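Local coordinates for protein L-lysine 6-oxidase (Marinomonas mediterranea, PDB 3WEU) that oxidises the side-chain amine of L-lysine with molecular oxygen through a cysteine tryptophylquinone cofactor, releasing ammonium and hydrogen peroxide that kills bacteria, at residues Thr86-Asn91 with Asn481-Glu486; Gly247-Ala252 with Glu624-Leu629; Gln304-Tyr309 with Gln316-Phe321; Glu597-Leu600 with Pro605-Gln608. One frame throughout, in Å; residues are numbered along the deposited sequence. Where two conformers were deposited one is given.

Contact 2 lies nearest the middle of the chain, about 12 Å from its centre, and the others lie farther out, centre to centre from contact 2 about 26 Å away for contact 1, 25 Å for contact 3 and 21 Å for contact 4. Contact 1, joining the N-terminal and C-terminal family regions, is on the opposite side of the chain's centre from contacts 3 and 4. Contacts 3 and 4 are local closures nested within the long loop closed by contact 2, their nearest atoms about 12 Å apart. Two contacts border the cofactor-bearing segments: contact 2 packs on helix 510-515, just before C516, and contact 3 touches P583, two residues beyond W581; C516 and W581 form the tryptophylquinone cross-link.

Contact 1 of 4, residues Thr86-Asn91 with Asn481-Glu486; sequences TVHLAN and NGLTPE
L483 reaches from a loop to the strand residues H88 and A90, and this one leucine carries the whole contact on its side. From CA its CB heads toward the strand, yet CB itself stays short of both partners. CG stands anti to the carbonyl carbon (chi1 -67°), and the chain then runs on extended, with CD1 anti to CA (chi2 171°), so CD1 becomes the foremost tip. This methyl presses on the methyl of A90, CD1 to CB 3.4 Å, tighter than usual van der Waals spacing. The second branch, CD2, turns aside along the strand to H88 and approaches the imidazole at CE1, 4.4 Å away, a looser touch made obliquely to the ring. No hydrogen bond crosses here; the contact is purely apolar and buried. H88 and A90, two residues apart, face the leucine together, whereas L89 between them points away. The imidazole is fixed from elsewhere: NE2 is hydrogen-bonded to OD1 of D138, and the ring of Y162 meets it with the planes roughly perpendicular. The loop is held separately, since the backbone O atoms of N481 and L483 both bind Q133 NE2. G482, with its positive phi, turns the chain out of helix 475-481 just before L483. Strand 80-91 pairs antiparallel with strands 137-145 and 223-232 in the large mixed sheet of the N-terminal region. Against that sheet lies the loop of the C-terminal region, with L483 wedged among F478 of helix 475-481, D138 of strand 137-145 and E497.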
loop_
_atom_site.group_PDB
_atom_site.type_symbol
_atom_site.label_atom_id
_atom_site.label_comp_id
_atom_site.label_asym_id
_atom_site.label_seq_id
_atom_site.Cartn_x
_atom_site.Cartn_y
_atom_site.Cartn_z
ATOM N N THR A 86 -32.189 16.474 29.069
ATOM C CA THR A 86 -32.140 15.373 28.183
ATOM C C THR A 86 -31.320 15.791 26.995
ATOM O O THR A 86 -31.616 16.773 26.319
ATOM C CB THR A 86 -33.570 14.959 27.765
ATOM O OG1 THR A 86 -34.242 14.500 28.944
ATOM C CG2 THR A 86 -33.530 13.897 26.817
ATOM N N VAL A 87 -30.234 15.078 26.783
ATOM C CA VAL A 87 -29.331 15.410 25.691
ATOM C C VAL A 87 -29.239 14.279 24.726
ATOM O O VAL A 87 -28.950 13.085 25.106
ATOM C CB VAL A 87 -27.921 15.721 26.238
ATOM C CG1 VAL A 87 -26.989 16.037 25.071
ATOM C CG2 VAL A 87 -27.992 16.844 27.246
ATOM N N HIS A 88 -29.483 14.601 23.464
ATOM C CA HIS A 88 -29.392 13.606 22.446
ATOM C C HIS A 88 -28.288 13.919 21.409
ATOM O O HIS A 88 -28.483 14.721 20.516
ATOM C CB HIS A 88 -30.767 13.407 21.748
ATOM C CG HIS A 88 -30.824 12.223 20.814
ATOM N ND1 HIS A 88 -31.988 11.859 20.140
ATOM C CD2 HIS A 88 -29.877 11.352 20.410
ATOM C CE1 HIS A 88 -31.744 10.805 19.387
ATOM N NE2 HIS A 88 -30.488 10.442 19.568
ATOM N N LEU A 89 -27.148 13.266 21.546
ATOM C CA LEU A 89 -26.001 13.482 20.677
ATOM C C LEU A 89 -25.960 12.349 19.658
ATOM O O LEU A 89 -26.355 11.218 19.979
ATOM C CB LEU A 89 -24.718 13.414 21.516
ATOM C CG LEU A 89 -24.563 14.413 22.667
ATOM C CD1 LEU A 89 -23.146 14.313 23.287
ATOM C CD2 LEU A 89 -24.895 15.827 22.274
ATOM N N ALA A 90 -25.484 12.617 18.454
ATOM C CA ALA A 90 -25.268 11.590 17.425
ATOM C C ALA A 90 -24.157 12.001 16.473
ATOM O O ALA A 90 -23.738 13.175 16.434
ATOM C CB ALA A 90 -26.549 11.319 16.608
ATOM N N ASN A 91 -23.600 11.012 15.779
ATOM C CA ASN A 91 -22.619 11.288 14.763
ATOM C C ASN A 91 -23.145 10.727 13.504
ATOM O O ASN A 91 -23.216 9.471 13.348
ATOM C CB ASN A 91 -21.308 10.618 15.158
ATOM C CG ASN A 91 -20.212 10.767 14.134
ATOM O OD1 ASN A 91 -20.389 10.574 12.934
ATOM N ND2 ASN A 91 -19.038 10.991 14.630
ATOM N N ASN A 481 -38.476 6.197 15.466
ATOM C CA ASN A 481 -37.976 6.229 14.082
ATOM C C ASN A 481 -36.491 6.289 13.885
ATOM O O ASN A 481 -35.952 6.006 12.819
ATOM C CB ASN A 481 -38.612 7.467 13.466
ATOM C CG ASN A 481 -40.125 7.383 13.488
ATOM O OD1 ASN A 481 -40.834 8.104 14.185
ATOM N ND2 ASN A 481 -40.610 6.475 12.722
ATOM N N GLY A 482 -35.782 6.666 14.931
ATOM C CA GLY A 482 -34.357 6.922 14.787
ATOM C C GLY A 482 -34.168 8.174 13.945
ATOM O O GLY A 482 -35.123 8.971 13.706
ATOM N N LEU A 483 -32.911 8.372 13.538
ATOM C CA LEU A 483 -32.524 9.573 12.865
ATOM C C LEU A 483 -32.625 9.396 11.374
ATOM O O LEU A 483 -32.636 8.272 10.900
ATOM C CB LEU A 483 -31.069 9.943 13.232
ATOM C CG LEU A 483 -30.921 10.352 14.698
ATOM C CD1 LEU A 483 -29.428 10.481 15.015
ATOM C CD2 LEU A 483 -31.657 11.639 15.076
ATOM N N THR A 484 -32.649 10.503 10.622
ATOM C CA THR A 484 -32.928 10.396 9.155
ATOM C C THR A 484 -31.612 10.558 8.395
ATOM O O THR A 484 -31.060 11.644 8.359
ATOM C CB THR A 484 -33.923 11.441 8.743
ATOM O OG1 THR A 484 -34.922 11.639 9.762
ATOM C CG2 THR A 484 -34.544 11.136 7.325
ATOM N N PRO A 485 -31.048 9.474 7.859
ATOM C CA PRO A 485 -29.656 9.599 7.363
ATOM C C PRO A 485 -29.452 10.562 6.172
ATOM O O PRO A 485 -28.460 11.319 6.096
ATOM C CB PRO A 485 -29.286 8.140 6.993
ATOM C CG PRO A 485 -30.611 7.423 6.850
ATOM C CD PRO A 485 -31.474 8.052 7.915
ATOM N N GLU A 486 -30.430 10.630 5.288
ATOM C CA GLU A 486 -30.248 11.374 4.054
ATOM C C GLU A 486 -30.800 12.782 4.144
ATOM O O GLU A 486 -30.631 13.550 3.224
ATOM C CB GLU A 486 -30.827 10.590 2.841
ATOM C CG GLU A 486 -32.252 10.209 2.909
ATOM C CD GLU A 486 -32.434 8.922 3.733
ATOM O OE1 GLU A 486 -32.227 7.731 3.236
ATOM O OE2 GLU A 486 -32.774 9.143 4.900
#

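Contact 2 of 4, residues Gly247-Ala252 with Glu624-Leu629; sequences GSPDFA and EHWSAL
P249 and F251 meet W626 and L629 where a loop with an Asx turn at D250 packs on the 3-10 turn that follows helix 619-625. Apolar packing comes first: the pyrrolidine crosses the indole at about a right angle, with P249 CG 3.8 Å from W626 CZ3. The indole swings across because W626 CG sits between the backbone N and the carbonyl carbon (chi1 55°). P249 also packs on its own neighbour, its CB lying 3.8 Å above the plane of the F251 ring, toward the rim. F251 CE1 lies 4.3 Å from L629 CB. The second group is ring against backbone: F251 CZ comes within 3.7 Å of W626 O, and F251 CE1 within 4.0 Å of L629 O. Both carbonyls have stronger partners, W626 O accepting from L629 N inside the turn and L629 O from K50 NZ. Aromatic neighbours complete a buried cluster, with W509 edge-to-face to W626 and F513 nearly parallel to F251; F513 belongs to helix 510-515, which leads directly into the cofactor residue C516. No hydrogen bond crosses between the two segments. D250 OD1 closes the Asx turn by accepting from A252 N at 3.1 Å, the donor lying 36° out of the carboxylate plane.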
loop_
_atom_site.group_PDB
_atom_site.type_symbol
_atom_site.label_atom_id
_atom_site.label_comp_id
_atom_site.label_asym_id
_atom_site.label_seq_id
_atom_site.Cartn_x
_atom_site.Cartn_y
_atom_site.Cartn_z
ATOM N N GLY A 247 -16.209 19.146 19.719
ATOM C CA GLY A 247 -15.068 19.314 18.856
ATOM C C GLY A 247 -13.853 18.571 19.309
ATOM O O GLY A 247 -13.734 18.122 20.487
ATOM N N SER A 248 -12.881 18.561 18.442
ATOM C CA SER A 248 -11.567 18.017 18.772
ATOM C C SER A 248 -10.851 19.039 19.679
ATOM O O SER A 248 -11.379 20.132 19.926
ATOM C CB SER A 248 -10.795 17.722 17.496
ATOM O OG SER A 248 -10.611 18.879 16.698
ATOM N N PRO A 249 -9.727 18.666 20.307
ATOM C CA PRO A 249 -9.192 19.596 21.294
ATOM C C PRO A 249 -8.831 20.993 20.758
ATOM O O PRO A 249 -8.475 21.133 19.578
ATOM C CB PRO A 249 -7.973 18.896 21.813
ATOM C CG PRO A 249 -8.234 17.415 21.573
ATOM C CD PRO A 249 -8.938 17.448 20.230
ATOM N N ASP A 250 -8.965 21.988 21.633
ATOM C CA ASP A 250 -8.486 23.346 21.341
ATOM C C ASP A 250 -7.049 23.393 21.831
ATOM O O ASP A 250 -6.785 23.559 23.092
ATOM C CB ASP A 250 -9.348 24.398 22.028
ATOM C CG ASP A 250 -8.970 25.833 21.660
ATOM O OD1 ASP A 250 -7.895 26.049 21.023
ATOM O OD2 ASP A 250 -9.766 26.734 22.018
ATOM N N PHE A 251 -6.109 23.323 20.873
ATOM C CA PHE A 251 -4.694 23.276 21.260
ATOM C C PHE A 251 -4.031 24.644 21.483
ATOM O O PHE A 251 -2.850 24.706 21.848
ATOM C CB PHE A 251 -3.879 22.465 20.219
ATOM C CG PHE A 251 -4.144 20.978 20.255
ATOM C CD1 PHE A 251 -3.564 20.202 21.236
ATOM C CD2 PHE A 251 -4.904 20.361 19.295
ATOM C CE1 PHE A 251 -3.717 18.854 21.269
ATOM C CE2 PHE A 251 -5.065 18.968 19.302
ATOM C CZ PHE A 251 -4.479 18.229 20.292
ATOM N N ALA A 252 -4.813 25.707 21.398
ATOM C CA ALA A 252 -4.354 27.067 21.655
ATOM C C ALA A 252 -5.473 27.949 22.074
ATOM O O ALA A 252 -5.849 28.932 21.381
ATOM C CB ALA A 252 -3.675 27.637 20.416
ATOM N N GLU A 624 -3.689 8.182 15.096
ATOM C CA GLU A 624 -3.259 7.434 16.307
ATOM C C GLU A 624 -2.689 8.381 17.392
ATOM O O GLU A 624 -2.973 8.200 18.589
ATOM C CB GLU A 624 -2.191 6.426 15.931
ATOM C CG GLU A 624 -1.840 5.575 17.157
ATOM C CD GLU A 624 -1.007 4.349 16.856
ATOM O OE1 GLU A 624 -0.518 4.166 15.727
ATOM O OE2 GLU A 624 -0.813 3.567 17.788
ATOM N N HIS A 625 -1.963 9.415 16.977
ATOM C CA HIS A 625 -1.141 10.184 17.919
ATOM C C HIS A 625 -1.419 11.690 18.129
ATOM O O HIS A 625 -0.613 12.374 18.698
ATOM C CB HIS A 625 0.244 9.996 17.540
ATOM C CG HIS A 625 0.686 8.588 17.683
ATOM N ND1 HIS A 625 0.735 7.957 18.906
ATOM C CD2 HIS A 625 1.140 7.696 16.775
ATOM C CE1 HIS A 625 1.212 6.730 18.761
ATOM N NE2 HIS A 625 1.477 6.542 17.478
ATOM N N TRP A 626 -2.592 12.138 17.709
ATOM C CA TRP A 626 -3.103 13.517 17.906
ATOM C C TRP A 626 -2.835 14.006 19.339
ATOM O O TRP A 626 -2.487 15.175 19.567
ATOM C CB TRP A 626 -4.570 13.615 17.485
ATOM C CG TRP A 626 -5.435 12.632 18.178
ATOM C CD1 TRP A 626 -5.589 11.322 17.834
ATOM C CD2 TRP A 626 -6.174 12.819 19.398
ATOM N NE1 TRP A 626 -6.398 10.682 18.752
ATOM C CE2 TRP A 626 -6.785 11.581 19.708
ATOM C CE3 TRP A 626 -6.376 13.905 20.266
ATOM C CZ2 TRP A 626 -7.570 11.389 20.853
ATOM C CZ3 TRP A 626 -7.196 13.735 21.359
ATOM C CH2 TRP A 626 -7.760 12.465 21.680
ATOM N N SER A 627 -3.042 13.130 20.319
ATOM C CA SER A 627 -3.002 13.528 21.684
ATOM C C SER A 627 -1.636 13.802 22.184
ATOM O O SER A 627 -1.484 14.296 23.326
ATOM C CB SER A 627 -3.731 12.556 22.630
ATOM O OG SER A 627 -3.071 11.320 22.732
ATOM N N ALA A 628 -0.615 13.509 21.373
ATOM C CA ALA A 628 0.748 13.755 21.770
ATOM C C ALA A 628 1.145 15.223 21.576
ATOM O O ALA A 628 2.165 15.668 22.111
ATOM C CB ALA A 628 1.686 12.902 20.957
ATOM N N LEU A 629 0.342 15.959 20.830
ATOM C CA LEU A 629 0.727 17.347 20.432
ATOM C C LEU A 629 0.606 18.333 21.552
ATOM O O LEU A 629 -0.057 18.092 22.565
ATOM C CB LEU A 629 -0.054 17.849 19.220
ATOM C CG LEU A 629 0.194 16.972 17.988
ATOM C CD1 LEU A 629 -0.846 17.125 16.889
ATOM C CD2 LEU A 629 1.554 17.237 17.382
#

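Contact 3 of 4, residues Gln304-Tyr309 with Gln316-Phe321. With EDO (1,2-ethanediol), chain M.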
loop_
_atom_site.group_PDB
_atom_site.type_symbol
_atom_site.label_atom_id
_atom_site.label_comp_id
_atom_site.label_asym_id
_atom_site.label_seq_id
_atom_site.Cartn_x
_atom_site.Cartn_y
_atom_site.Cartn_z
ATOM N N GLN A 304 -6.884 42.826 17.764
ATOM C CA GLN A 304 -6.252 41.965 18.767
ATOM C C GLN A 304 -6.125 40.533 18.207
ATOM O O GLN A 304 -5.129 39.889 18.426
ATOM C CB GLN A 304 -7.067 41.884 20.090
ATOM C CG GLN A 304 -7.152 43.211 20.813
ATOM C CD GLN A 304 -8.080 43.188 22.028
ATOM O OE1 GLN A 304 -9.211 42.608 22.053
ATOM N NE2 GLN A 304 -7.651 43.884 23.002
ATOM N N ARG A 305 -7.148 40.024 17.510
ATOM C CA ARG A 305 -7.081 38.636 17.015
ATOM C C ARG A 305 -5.930 38.539 16.013
ATOM O O ARG A 305 -5.109 37.646 16.118
ATOM C CB ARG A 305 -8.425 38.250 16.427
ATOM C CG ARG A 305 -9.475 38.085 17.475
ATOM C CD ARG A 305 -10.841 38.212 16.888
ATOM N NE ARG A 305 -11.852 38.193 17.925
ATOM C CZ ARG A 305 -13.130 37.938 17.646
ATOM N NH1 ARG A 305 -13.495 37.689 16.387
ATOM N NH2 ARG A 305 -14.047 37.887 18.618
ATOM N N ILE A 306 -5.857 39.489 15.090
ATOM C CA ILE A 306 -4.850 39.517 14.066
ATOM C C ILE A 306 -3.455 39.468 14.749
ATOM O O ILE A 306 -2.572 38.691 14.346
ATOM C CB ILE A 306 -4.931 40.771 13.201
ATOM C CG1 ILE A 306 -6.160 40.729 12.289
ATOM C CG2 ILE A 306 -3.730 40.827 12.326
ATOM C CD1 ILE A 306 -6.478 42.075 11.701
ATOM N N SER A 307 -3.313 40.220 15.829
ATOM C CA SER A 307 -2.016 40.347 16.545
ATOM C C SER A 307 -1.525 39.086 17.223
ATOM O O SER A 307 -0.397 39.057 17.620
ATOM C CB SER A 307 -2.081 41.435 17.623
ATOM O OG SER A 307 -2.728 40.996 18.789
ATOM N N GLN A 308 -2.400 38.084 17.413
ATOM C CA GLN A 308 -2.064 36.825 18.077
ATOM C C GLN A 308 -1.576 35.748 17.110
ATOM O O GLN A 308 -0.912 34.828 17.531
ATOM C CB GLN A 308 -3.281 36.248 18.824
ATOM C CG GLN A 308 -3.794 37.040 20.015
ATOM C CD GLN A 308 -4.954 36.288 20.726
ATOM O OE1 GLN A 308 -6.122 36.064 20.163
ATOM N NE2 GLN A 308 -4.665 35.955 22.024
ATOM N N TYR A 309 -1.933 35.838 15.816
ATOM C CA TYR A 309 -1.641 34.747 14.869
ATOM C C TYR A 309 -0.142 34.420 14.788
ATOM O O TYR A 309 0.261 33.286 14.499
ATOM C CB TYR A 309 -2.210 35.048 13.474
ATOM C CG TYR A 309 -3.646 34.676 13.288
ATOM C CD1 TYR A 309 -4.586 34.847 14.290
ATOM C CD2 TYR A 309 -4.105 34.123 12.085
ATOM C CE1 TYR A 309 -5.890 34.526 14.093
ATOM C CE2 TYR A 309 -5.431 33.809 11.888
ATOM C CZ TYR A 309 -6.315 34.014 12.888
ATOM O OH TYR A 309 -7.636 33.686 12.681
ATOM N N GLN A 316 3.560 37.839 8.991
ATOM C CA GLN A 316 4.144 39.139 9.265
ATOM C C GLN A 316 3.510 40.231 8.398
ATOM O O GLN A 316 3.416 41.370 8.809
ATOM C CB GLN A 316 5.650 39.070 9.010
ATOM C CG GLN A 316 6.410 38.203 9.977
ATOM C CD GLN A 316 6.353 36.707 9.709
ATOM O OE1 GLN A 316 5.694 36.190 8.781
ATOM N NE2 GLN A 316 6.972 35.976 10.619
ATOM N N SER A 317 3.039 39.878 7.220
ATOM C CA SER A 317 2.355 40.875 6.390
ATOM C C SER A 317 1.144 41.481 7.034
ATOM O O SER A 317 0.739 42.563 6.630
ATOM C CB SER A 317 1.990 40.270 5.033
ATOM O OG SER A 317 0.845 39.473 5.046
ATOM N N MET A 318 0.597 40.844 8.077
ATOM C CA MET A 318 -0.513 41.380 8.851
ATOM C C MET A 318 -0.107 42.352 9.931
ATOM O O MET A 318 -0.965 43.016 10.529
ATOM C CB MET A 318 -1.375 40.267 9.479
ATOM C CG MET A 318 -1.978 39.368 8.383
ATOM S SD MET A 318 -3.547 38.605 8.750
ATOM C CE MET A 318 -3.117 37.271 9.813
ATOM N N SER A 319 1.203 42.524 10.088
ATOM C CA SER A 319 1.704 43.363 11.186
ATOM C C SER A 319 1.286 44.794 11.075
ATOM O O SER A 319 1.036 45.453 12.087
ATOM C CB SER A 319 3.217 43.182 11.363
ATOM O OG SER A 319 3.809 43.728 10.238
ATOM N N GLY A 320 1.196 45.326 9.875
ATOM C CA GLY A 320 0.740 46.710 9.709
ATOM C C GLY A 320 -0.674 46.975 10.189
ATOM O O GLY A 320 -1.048 48.128 10.303
ATOM N N PHE A 321 -1.449 45.928 10.442
ATOM C CA PHE A 321 -2.794 46.066 10.845
ATOM C C PHE A 321 -2.950 46.077 12.363
ATOM O O PHE A 321 -4.091 46.233 12.853
ATOM C CB PHE A 321 -3.677 45.059 10.133
ATOM C CG PHE A 321 -3.613 45.236 8.636
ATOM C CD1 PHE A 321 -4.428 46.176 8.022
ATOM C CD2 PHE A 321 -2.637 44.617 7.858
ATOM C CE1 PHE A 321 -4.330 46.448 6.642
ATOM C CE2 PHE A 321 -2.508 44.897 6.502
ATOM C CZ PHE A 321 -3.364 45.809 5.879
HETATM C C1 EDO M . -12.663 39.575 21.877
HETATM O O1 EDO M . -13.778 38.822 21.374
HETATM C C2 EDO M . -11.503 38.645 21.937
HETATM O O2 EDO M . -11.073 38.633 20.603
#
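I306 and M318 meet methyl to methylene, I306 CG2 lying 3.7 Å from M318 CB, and their side chains pass at a slant. The other isoleucine branch ends in CD1, which reaches F321 CB at 4.4 Å. M318 bends at its thioether (chi3 -78°), and the bend carries CE toward Y309, 4.0 Å from CD2 and oblique to the phenol ring. All four residues are buried, and no hydrogen bond links the two segments. This is a local chain reversal: after a six-residue link, 310-315, the 3-10 segment 316-321 folds back on the last turn of helix 295-308. Each side is pinned by its own serine. S319 OG donates to Q316 O at 2.8 Å, nearly in line with the C=O bond (163°), and S319 N shares that carbonyl; S307 OG donates to Q304 O at 2.7 Å, but at a bent angle (123°). Further out, Y309 OH is hydrogen-bonded to I258 N, while its side chain touches P583, close in sequence to the cofactor residue W581. R305 NH1 forms a salt bridge with D263. At the edge of the same guanidinium, a 1,2-ethanediol probably left from crystallisation takes an almost straight bond from R305 NE to its O2, 2.8 Å, and another from NH2 to its O1.

Contact 4 of 4, residues Glu597-Leu600 with Pro605-Gln608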
loop_
_atom_site.group_PDB
_atom_site.type_symbol
_atom_site.label_atom_id
_atom_site.label_comp_id
_atom_site.label_asym_id
_atom_site.label_seq_id
_atom_site.Cartn_x
_atom_site.Cartn_y
_atom_site.Cartn_z
ATOM N N GLU A 597 15.854 18.305 31.261
ATOM C CA GLU A 597 15.250 17.043 30.898
ATOM C C GLU A 597 14.333 17.205 29.660
ATOM O O GLU A 597 14.399 16.403 28.714
ATOM C CB GLU A 597 14.445 16.510 32.056
ATOM C CG GLU A 597 13.806 15.197 31.787
ATOM C CD GLU A 597 13.078 14.674 33.024
ATOM O OE1 GLU A 597 13.113 15.338 34.107
ATOM O OE2 GLU A 597 12.451 13.628 32.861
ATOM N N GLY A 598 13.446 18.198 29.694
ATOM C CA GLY A 598 12.582 18.514 28.524
ATOM C C GLY A 598 13.339 18.920 27.297
ATOM O O GLY A 598 12.953 18.501 26.191
ATOM N N GLN A 599 14.485 19.578 27.442
ATOM C CA GLN A 599 15.275 19.880 26.267
ATOM C C GLN A 599 15.929 18.645 25.635
ATOM O O GLN A 599 15.960 18.499 24.398
ATOM C CB GLN A 599 16.293 20.995 26.482
ATOM C CG GLN A 599 15.609 22.329 26.834
ATOM C CD GLN A 599 16.556 23.485 26.866
ATOM O OE1 GLN A 599 17.758 23.350 26.571
ATOM N NE2 GLN A 599 16.000 24.694 27.084
ATOM N N LEU A 600 16.395 17.742 26.479
ATOM C CA LEU A 600 16.985 16.490 25.958
ATOM C C LEU A 600 15.954 15.654 25.245
ATOM O O LEU A 600 16.219 15.143 24.185
ATOM C CB LEU A 600 17.633 15.687 27.092
ATOM C CG LEU A 600 18.836 16.355 27.735
ATOM C CD1 LEU A 600 19.258 15.489 28.921
ATOM C CD2 LEU A 600 20.021 16.560 26.767
ATOM N N PRO A 605 16.494 23.511 21.901
ATOM C CA PRO A 605 16.547 24.626 22.887
ATOM C C PRO A 605 15.232 25.348 22.918
ATOM O O PRO A 605 14.452 25.230 21.969
ATOM C CB PRO A 605 17.624 25.518 22.353
ATOM C CG PRO A 605 17.561 25.308 20.819
ATOM C CD PRO A 605 17.155 23.870 20.632
ATOM N N ALA A 606 14.970 26.063 23.989
ATOM C CA ALA A 606 13.744 26.838 24.112
ATOM C C ALA A 606 13.754 28.060 23.178
ATOM O O ALA A 606 14.799 28.621 22.879
ATOM C CB ALA A 606 13.590 27.259 25.601
ATOM N N GLY A 607 12.593 28.504 22.759
ATOM C CA GLY A 607 12.487 29.810 22.097
ATOM C C GLY A 607 12.695 29.721 20.582
ATOM O O GLY A 607 12.686 30.747 19.903
ATOM N N GLN A 608 12.793 28.491 20.020
ATOM C CA GLN A 608 13.047 28.324 18.615
ATOM C C GLN A 608 11.716 28.051 17.914
ATOM O O GLN A 608 10.919 27.260 18.463
ATOM C CB GLN A 608 13.943 27.104 18.407
ATOM C CG GLN A 608 14.371 26.954 16.950
ATOM C CD GLN A 608 15.340 25.848 16.695
ATOM O OE1 GLN A 608 15.920 25.277 17.618
ATOM N NE2 GLN A 608 15.492 25.511 15.419
#
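The flat carboxamide of Q599 lies against the chain at P605 and A606, and both approach from the same side of the amide plane. P605 CA stands beneath the carbonyl half, 4.1 Å from Q599 OE1, while the backbone N of A606 sits under the nitrogen, 3.5 Å from Q599 NE2. The methyl of A606 lies further out beside that nitrogen, CB to NE2 3.8 Å. NE2 and A606 N are both N-H groups, so their closeness is plain packing and no hydrogen bond joins the segments. NE2 instead has its polar partner outside, the carbonyl O of E593, and this bond helps to set the rotation of the amide. The side chain gets there extended beyond CG (chi2 -172°), leaving helix 596-602 like an arm and laying its end on the returning chain. P605 is met through its backbone, CB pointing away from the helix. These touching residues lie at or near the surface. On the returning side the chain is fixed by T591: its OG1 is hydrogen-bonded to P605 O and Q608 N, and its backbone bonds with G607 and Q608. G607 has positive phi, letting the chain turn toward strand 609-611. On the helix, S602 OG bonds to G598 O, while E597 and L600 pack on Q557 of the second subunit. Taken together this is a short helix, 596-602, in the connection between strands 588-590 and 609-611, whose two ends are tied together by T591, with Q599 packing the helix on the returning chain.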